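Local coordinates for protein haloacid dehalogenase-like hydrolase (Klebsiella pneumoniae subsp. pneumoniae, PDB 3PGV) that probably acts as a magnesium-dependent phosphatase of the Cof family within the haloacid dehalogenase-like superfamily, and binds a calcium ion in this crystal, at residues Asn56-Thr61 with Tyr80-Asn85; Gly76-Met81 with His90-Gln95; Asn85-His90 with Gly206-Gly211. One frame throughout, in Å; residues are numbered along the deposited sequence. Where two conformers were deposited one is given.

Along the chain, contact 1 is the first to close: after strand 56-60, helix 69-75 carries the chain back, and strand 80-83 then runs parallel beside the first strand. Contact 2 starts on that second strand, sharing Tyr80 and Met81 with contact 1, and closes the hairpin of strands 80-83 and 88-90 at its open end. Contact 3 sets out from Asn85, where contact 1 finishes, so the two are in series; its segments alternate with those of contact 2, and the pair cross, sharing His90. The 115 residues spanned by contact 3 contain all six strands of the second sheet, after which the chain comes back to the first sheet with helix 210-220.

Contact 1. Residues Asn56-Thr61 with Tyr80-Asn85; sequences NFVFAT and YMITSN
The ring of Phe59 is met at a slant by the methyl of Met81, a selenomethionine; Met81 CE lies 4.1 Å from Phe59 CD2, and Tyr80 O also approaches obliquely. Leu28, Leu32 and Leu47, from helices 28-32 and 41-51, pack on the same side chain. With Met81 CG anti to the backbone N (chi1 -173°) and the chain bent beyond it, the selenium folds back over the neighbouring strand, and Met81 SE rests 3.8 Å from Phe59 CB. On the other face of the sheet Ile82 straddles two residues: its CD1 touches Val58 CG1 at 3.6 Å, while its CB packs against Ala60 CB. Helix 210-220 covers this face through Ala213 and Val217.

These strands are the neighbouring parallel pair of a beta-alpha-beta crossover in the Rossmann-like core, joined by three successive parallel bridges. Phe59 grips the residues flanking Met81, Phe59 N giving a bond to Tyr80 O (3.2 Å) and Phe59 O receiving a nearly straight one from Ile82 N (2.7 Å). Thr61 N then donates to Ile82 O. Beyond the last bridge Thr61 O accepts from Asn85 N at 3.0 Å, a more bent approach with a C=O...N angle of 134°. Thr61, close to the calcium ligands Asp27 and Asp29, stands where superfamily motif II is expected; its OG1 binds Arg63 N, and its CG2 lies alongside Thr83 CG2, 3.9 Å away.

Contact 2. Residues Gly76-Met81 with His90-Gln95; sequences GIRSYM and HDSDGQ. With EDO (1,2-ethanediol), chain K.
Met81 and His90 form an antiparallel hydrogen-bonded pair at the open end of the beta hairpin made by strands 80-83 and 88-90. Just past it the chain bends through a type I turn from Asp91 to Gly94 on its way to strand 96-99. The two backbone bonds are matched: Met81 N to His90 O is 2.9 Å and almost straight, His90 N to Met81 O is 3.0 Å, and both donors lie in the plane of the carbonyl they reach. A water bridges the pair, donating to Met81 O and hydrogen-bonded to His90 ND1 in the plane of the imidazole, a ring that stacks on Tyr65.

Charged contact is confined to the outer end. The bent side chain of Arg78 brings its guanidinium over Ser92, whose OG lies over one face, 3.2 Å from Arg78 NH2 but too poorly angled for a hydrogen bond, and to Asp93, whose OD1 lies at the edge. The salt bridge from Arg78 NH2 to Asp93 OD1 is 2.9 Å, but both of its hydrogen bonds, from NH1 and NH2, are weak, and the guanidinium and carboxylate planes stand 60° apart. Both residues also touch a crystal neighbour, which may influence their pose.

Van der Waals packing joins Tyr80 CE1 to Asp91 CB (3.9 Å) and, farther out, Arg78 CB to Ser92 CB (3.6 Å). A molecule of 1,2-ethanediol, probably from the crystallisation liquor, places O1 over the centre of one face of the phenol ring and is held weakly, O1 accepting from Ser92 N and O2 donating to Arg78 O.

Asp91 CG sits between the backbone N and the carbonyl carbon (chi1 63°), turning the carboxylate to the following amides. Its OD1 accepts from Gln95 N, just after the turn, and on the opposite face from Asp93 N at 2.9 Å, an Asx turn.

Contact 3. Residues Asn85-His90 with Gly206-Gly211; sequences NGARVH and GGVSKG
Val208 presses its CG1 methyl against the backbone of Gly86 and Ala87, and this is the close-packed part of the contact. The methyl comes within 3.4 Å of Ala87 N and 3.5 Å of Gly86 C; a chi1 of 171° swings it anti to its own backbone N and over that peptide. Next to it the two chains meet almost backbone on backbone. Asn85 O stands 3.1 Å from Ser209 C, and Gly86 CA lies 3.6 Å from Ser209 O, an approach possible because glycine carries no beta carbon on the side that faces Ser209. The positive phi of Gly86 (97°) belongs to the same tight bend. A second close touch is that of Lys210 CE on Asn85 OD1 (3.4 Å), the two side chains crossing at a slant, while that oxygen is hydrogen-bonded to Asn236 ND2.

The bend joins strand 80-83 to strand 88-90, and as the second strand begins, Ala87 and Arg88 both face Thr83 in a classic beta bulge. The opposing chain enters helix 210-220, with Ser209 at the N-cap position and Ser209 OG bonded to His212 ND1.

Elsewhere the fit is slacker. No hydrogen bond crosses between the segments: Asn85 O and Lys210 N are near each other, but their geometry is poor. Ala87 CB stays 4.0 Å from Val208 CG1, and Lys210 CG passes Asn85 CA at 4.1 Å. The touching residues are all buried; the chain reaches solvent at Gly207, before Val208. The extended lysine runs on to the edge of the calcium site, where Lys210 NZ forms salt bridges with Asp237 and the calcium ligand Asp27, bonds to Ala60 O, and pairs with the sulfonate of a HEPES molecule, probably from the crystallisation liquor, consistent with the lysine of superfamily motif III.

Contact 1. Residues Asn56-Thr61 with Tyr80-Asn85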
# COMPACT_ATOMS: atom_id res chain seq x y z
N ASN A 56 13.85 13.21 -3.91
CA ASN A 56 13.31 12.54 -2.72
C ASN A 56 12.48 11.35 -3.12
O ASN A 56 11.74 11.42 -4.10
CB ASN A 56 12.46 13.50 -1.91
CG ASN A 56 13.24 14.64 -1.36
OD1 ASN A 56 13.90 14.53 -0.33
ND2 ASN A 56 13.27 15.75 -2.09
N PHE A 57 12.56 10.27 -2.34
CA PHE A 57 11.80 9.06 -2.63
C PHE A 57 10.86 8.74 -1.52
O PHE A 57 11.20 8.88 -0.35
CB PHE A 57 12.73 7.88 -2.91
CG PHE A 57 13.36 7.91 -4.27
CD1 PHE A 57 14.57 8.57 -4.49
CD2 PHE A 57 12.74 7.29 -5.35
CE1 PHE A 57 15.14 8.61 -5.75
CE2 PHE A 57 13.32 7.33 -6.62
CZ PHE A 57 14.52 7.99 -6.81
N VAL A 58 9.64 8.34 -1.89
CA VAL A 58 8.62 7.92 -0.94
C VAL A 58 8.07 6.57 -1.40
O VAL A 58 7.63 6.45 -2.54
CB VAL A 58 7.49 8.98 -0.79
CG1 VAL A 58 6.44 8.53 0.21
CG2 VAL A 58 8.07 10.34 -0.40
N PHE A 59 8.17 5.56 -0.56
CA PHE A 59 7.69 4.23 -0.92
C PHE A 59 6.38 3.92 -0.20
O PHE A 59 6.24 4.23 0.98
CB PHE A 59 8.76 3.17 -0.67
CG PHE A 59 10.04 3.47 -1.42
CD1 PHE A 59 10.09 3.36 -2.81
CD2 PHE A 59 11.15 3.98 -0.76
CE1 PHE A 59 11.23 3.74 -3.52
CE2 PHE A 59 12.31 4.34 -1.47
CZ PHE A 59 12.34 4.21 -2.84
N ALA A 60 5.37 3.49 -0.97
CA ALA A 60 4.01 3.30 -0.45
C ALA A 60 3.52 1.90 -0.67
O ALA A 60 3.39 1.46 -1.81
CB ALA A 60 3.07 4.30 -1.09
N THR A 61 3.21 1.20 0.40
CA THR A 61 2.78 -0.19 0.30
C THR A 61 1.58 -0.49 1.17
O THR A 61 1.30 0.24 2.14
CB THR A 61 3.97 -1.13 0.60
OG1 THR A 61 3.53 -2.50 0.49
CG2 THR A 61 4.57 -0.87 1.99
N TYR A 80 11.03 8.23 3.25
CA TYR A 80 9.82 8.07 4.04
C TYR A 80 9.12 6.78 3.59
O TYR A 80 9.14 6.45 2.39
CB TYR A 80 8.88 9.26 3.86
CG TYR A 80 9.20 10.43 4.76
CD1 TYR A 80 8.82 10.43 6.10
CD2 TYR A 80 9.79 11.59 4.26
CE1 TYR A 80 9.10 11.51 6.94
CE2 TYR A 80 10.05 12.68 5.08
CZ TYR A 80 9.70 12.64 6.42
OH TYR A 80 9.96 13.72 7.24
N MSE A 81 8.55 6.04 4.54
CA MSE A 81 7.91 4.76 4.24
C MSE A 81 6.43 4.81 4.60
O MSE A 81 6.08 5.01 5.77
CB MSE A 81 8.62 3.63 5.02
CG MSE A 81 8.13 2.23 4.66
SE MSE A 81 8.57 1.69 2.82
CE MSE A 81 10.48 2.06 2.83
N ILE A 82 5.55 4.69 3.58
CA ILE A 82 4.10 4.63 3.77
C ILE A 82 3.71 3.16 3.82
O ILE A 82 3.96 2.44 2.85
CB ILE A 82 3.36 5.37 2.63
CG1 ILE A 82 3.66 6.87 2.63
CG2 ILE A 82 1.85 5.10 2.67
CD1 ILE A 82 3.15 7.60 1.40
N THR A 83 3.15 2.70 4.95
CA THR A 83 2.70 1.30 5.07
C THR A 83 1.21 1.21 5.41
O THR A 83 0.57 2.25 5.62
CB THR A 83 3.58 0.52 6.05
OG1 THR A 83 3.47 1.12 7.35
CG2 THR A 83 5.04 0.43 5.60
N SER A 84 0.64 -0.01 5.41
CA SER A 84 -0.80 -0.25 5.65
C SER A 84 -1.69 0.71 4.82
O SER A 84 -2.69 1.22 5.33
CB SER A 84 -1.13 -0.18 7.14
OG SER A 84 -0.57 -1.27 7.85
N ASN A 85 -1.29 0.95 3.55
CA ASN A 85 -2.02 1.79 2.58
C ASN A 85 -2.24 3.21 3.07
O ASN A 85 -3.28 3.79 2.82
CB ASN A 85 -3.34 1.14 2.18
CG ASN A 85 -3.16 -0.14 1.44
OD1 ASN A 85 -2.49 -0.19 0.41
ND2 ASN A 85 -3.82 -1.17 1.89

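Contact 2. Residues Gly76-Met81 with His90-Gln95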
# COMPACT_ATOMS: atom_id res chain seq x y z
N GLY A 76 19.19 1.44 0.13
CA GLY A 76 20.47 2.14 0.02
C GLY A 76 20.35 3.64 0.17
O GLY A 76 21.36 4.35 0.16
N ILE A 77 19.11 4.14 0.34
CA ILE A 77 18.83 5.57 0.51
C ILE A 77 17.91 5.81 1.70
O ILE A 77 17.18 4.91 2.11
CB ILE A 77 18.24 6.19 -0.79
CG1 ILE A 77 16.89 5.52 -1.17
CG2 ILE A 77 19.27 6.12 -1.96
CD1 ILE A 77 16.06 6.30 -2.12
N ARG A 78 17.91 7.04 2.23
CA ARG A 78 17.02 7.43 3.32
C ARG A 78 15.72 7.91 2.69
O ARG A 78 15.75 8.76 1.80
CB ARG A 78 17.66 8.56 4.19
CG ARG A 78 19.15 8.36 4.54
CD ARG A 78 19.39 7.80 5.93
NE ARG A 78 18.87 8.68 6.97
CZ ARG A 78 18.80 8.35 8.24
NH1 ARG A 78 19.24 7.17 8.65
NH2 ARG A 78 18.26 9.18 9.12
N SER A 79 14.59 7.33 3.11
CA SER A 79 13.29 7.66 2.51
C SER A 79 12.15 7.52 3.50
O SER A 79 12.26 6.74 4.45
CB SER A 79 13.02 6.77 1.30
OG SER A 79 13.09 5.40 1.65
N TYR A 80 11.03 8.23 3.25
CA TYR A 80 9.82 8.07 4.04
C TYR A 80 9.12 6.78 3.59
O TYR A 80 9.14 6.45 2.39
CB TYR A 80 8.88 9.26 3.86
CG TYR A 80 9.20 10.43 4.76
CD1 TYR A 80 8.82 10.43 6.10
CD2 TYR A 80 9.79 11.59 4.26
CE1 TYR A 80 9.10 11.51 6.94
CE2 TYR A 80 10.05 12.68 5.08
CZ TYR A 80 9.70 12.64 6.42
OH TYR A 80 9.96 13.72 7.24
N MSE A 81 8.55 6.04 4.54
CA MSE A 81 7.91 4.76 4.24
C MSE A 81 6.43 4.81 4.60
O MSE A 81 6.08 5.01 5.77
CB MSE A 81 8.62 3.63 5.02
CG MSE A 81 8.13 2.23 4.66
SE MSE A 81 8.57 1.69 2.82
CE MSE A 81 10.48 2.06 2.83
N HIS A 90 6.54 6.21 8.44
CA HIS A 90 7.77 6.18 9.22
C HIS A 90 8.82 6.98 8.50
O HIS A 90 8.84 6.99 7.28
CB HIS A 90 8.26 4.75 9.41
CG HIS A 90 7.46 3.94 10.38
ND1 HIS A 90 6.21 3.46 10.06
CD2 HIS A 90 7.82 3.44 11.59
CE1 HIS A 90 5.82 2.72 11.09
NE2 HIS A 90 6.76 2.68 12.04
N ASP A 91 9.70 7.64 9.24
CA ASP A 91 10.83 8.32 8.63
C ASP A 91 11.97 7.31 8.39
O ASP A 91 11.82 6.13 8.74
CB ASP A 91 11.31 9.53 9.48
CG ASP A 91 11.83 9.18 10.88
OD1 ASP A 91 12.14 7.99 11.12
OD2 ASP A 91 12.02 10.12 11.68
N SER A 92 13.10 7.77 7.82
CA SER A 92 14.24 6.89 7.52
C SER A 92 14.87 6.23 8.77
O SER A 92 15.60 5.25 8.63
CB SER A 92 15.30 7.64 6.73
OG SER A 92 15.63 8.87 7.35
N ASP A 93 14.55 6.74 9.98
CA ASP A 93 15.09 6.20 11.23
C ASP A 93 14.15 5.21 11.93
O ASP A 93 14.45 4.74 13.04
CB ASP A 93 15.50 7.33 12.18
CG ASP A 93 16.71 8.09 11.68
OD1 ASP A 93 17.73 7.44 11.35
OD2 ASP A 93 16.61 9.34 11.56
N GLY A 94 13.03 4.89 11.27
CA GLY A 94 12.06 3.94 11.80
C GLY A 94 11.10 4.55 12.79
O GLY A 94 10.33 3.82 13.45
N GLN A 95 11.11 5.88 12.92
CA GLN A 95 10.22 6.59 13.84
C GLN A 95 8.85 6.77 13.18
O GLN A 95 8.77 7.22 12.03
CB GLN A 95 10.84 7.95 14.25
CG GLN A 95 12.25 7.82 14.88
CD GLN A 95 12.90 9.15 15.22
OE1 GLN A 95 13.53 9.30 16.27
NE2 GLN A 95 12.81 10.12 14.32
C1 EDO K . 13.58 10.66 5.01
O1 EDO K . 12.89 10.77 6.26
C2 EDO K . 14.65 11.74 4.92
O2 EDO K . 15.52 11.46 3.81
O HOH W 1 4.81 3.35 7.63

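Contact 3. Residues Asn85-His90 with Gly206-Gly211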
# COMPACT_ATOMS: atom_id res chain seq x y z
N ASN A 85 -1.29 0.95 3.55
CA ASN A 85 -2.02 1.79 2.58
C ASN A 85 -2.24 3.21 3.07
O ASN A 85 -3.28 3.79 2.82
CB ASN A 85 -3.34 1.14 2.18
CG ASN A 85 -3.16 -0.14 1.44
OD1 ASN A 85 -2.49 -0.19 0.41
ND2 ASN A 85 -3.82 -1.17 1.89
N GLY A 86 -1.24 3.77 3.76
CA GLY A 86 -1.31 5.15 4.23
C GLY A 86 -1.73 5.31 5.68
O GLY A 86 -1.77 6.43 6.18
N ALA A 87 -2.06 4.21 6.37
CA ALA A 87 -2.46 4.29 7.78
C ALA A 87 -1.25 4.60 8.66
O ALA A 87 -1.42 5.13 9.76
CB ALA A 87 -3.12 2.99 8.22
N ARG A 88 -0.03 4.33 8.16
CA ARG A 88 1.20 4.58 8.90
C ARG A 88 2.22 5.29 8.01
O ARG A 88 2.32 5.00 6.82
CB ARG A 88 1.82 3.25 9.41
CG ARG A 88 0.97 2.45 10.41
CD ARG A 88 0.95 3.09 11.77
NE ARG A 88 0.37 2.21 12.79
CZ ARG A 88 -0.93 2.12 13.05
NH1 ARG A 88 -1.81 2.81 12.32
NH2 ARG A 88 -1.37 1.31 14.00
N VAL A 89 3.04 6.16 8.61
CA VAL A 89 4.21 6.74 7.96
C VAL A 89 5.39 6.68 8.93
O VAL A 89 5.23 6.97 10.12
CB VAL A 89 3.97 8.18 7.42
CG1 VAL A 89 5.28 8.92 7.19
CG2 VAL A 89 3.15 8.16 6.14
N HIS A 90 6.54 6.21 8.44
CA HIS A 90 7.77 6.18 9.22
C HIS A 90 8.82 6.98 8.50
O HIS A 90 8.84 6.99 7.28
CB HIS A 90 8.26 4.75 9.41
CG HIS A 90 7.46 3.94 10.38
ND1 HIS A 90 6.21 3.46 10.06
CD2 HIS A 90 7.82 3.44 11.59
CE1 HIS A 90 5.82 2.72 11.09
NE2 HIS A 90 6.76 2.68 12.04
N GLY A 206 -11.59 6.19 6.64
CA GLY A 206 -11.90 7.19 5.63
C GLY A 206 -10.89 8.31 5.66
O GLY A 206 -10.51 8.78 6.75
N GLY A 207 -10.39 8.68 4.50
CA GLY A 207 -9.36 9.70 4.40
C GLY A 207 -7.96 9.11 4.46
O GLY A 207 -6.97 9.84 4.40
N VAL A 208 -7.87 7.81 4.58
CA VAL A 208 -6.59 7.12 4.60
C VAL A 208 -6.39 6.38 3.27
O VAL A 208 -7.24 5.59 2.88
CB VAL A 208 -6.48 6.16 5.80
CG1 VAL A 208 -5.24 5.27 5.70
CG2 VAL A 208 -6.50 6.92 7.12
N SER A 209 -5.30 6.69 2.56
CA SER A 209 -4.90 6.02 1.32
C SER A 209 -3.44 6.33 1.07
O SER A 209 -2.89 7.22 1.73
CB SER A 209 -5.75 6.48 0.13
OG SER A 209 -5.36 7.76 -0.32
N LYS A 210 -2.81 5.65 0.08
CA LYS A 210 -1.43 5.96 -0.27
C LYS A 210 -1.30 7.41 -0.76
O LYS A 210 -0.29 8.08 -0.47
CB LYS A 210 -0.90 4.99 -1.33
CG LYS A 210 -0.83 3.55 -0.87
CD LYS A 210 -0.18 2.70 -1.94
CE LYS A 210 -0.20 1.24 -1.63
NZ LYS A 210 0.51 0.47 -2.66
N GLY A 211 -2.35 7.90 -1.45
CA GLY A 211 -2.40 9.26 -1.98
C GLY A 211 -2.48 10.32 -0.91
O GLY A 211 -1.79 11.34 -1.00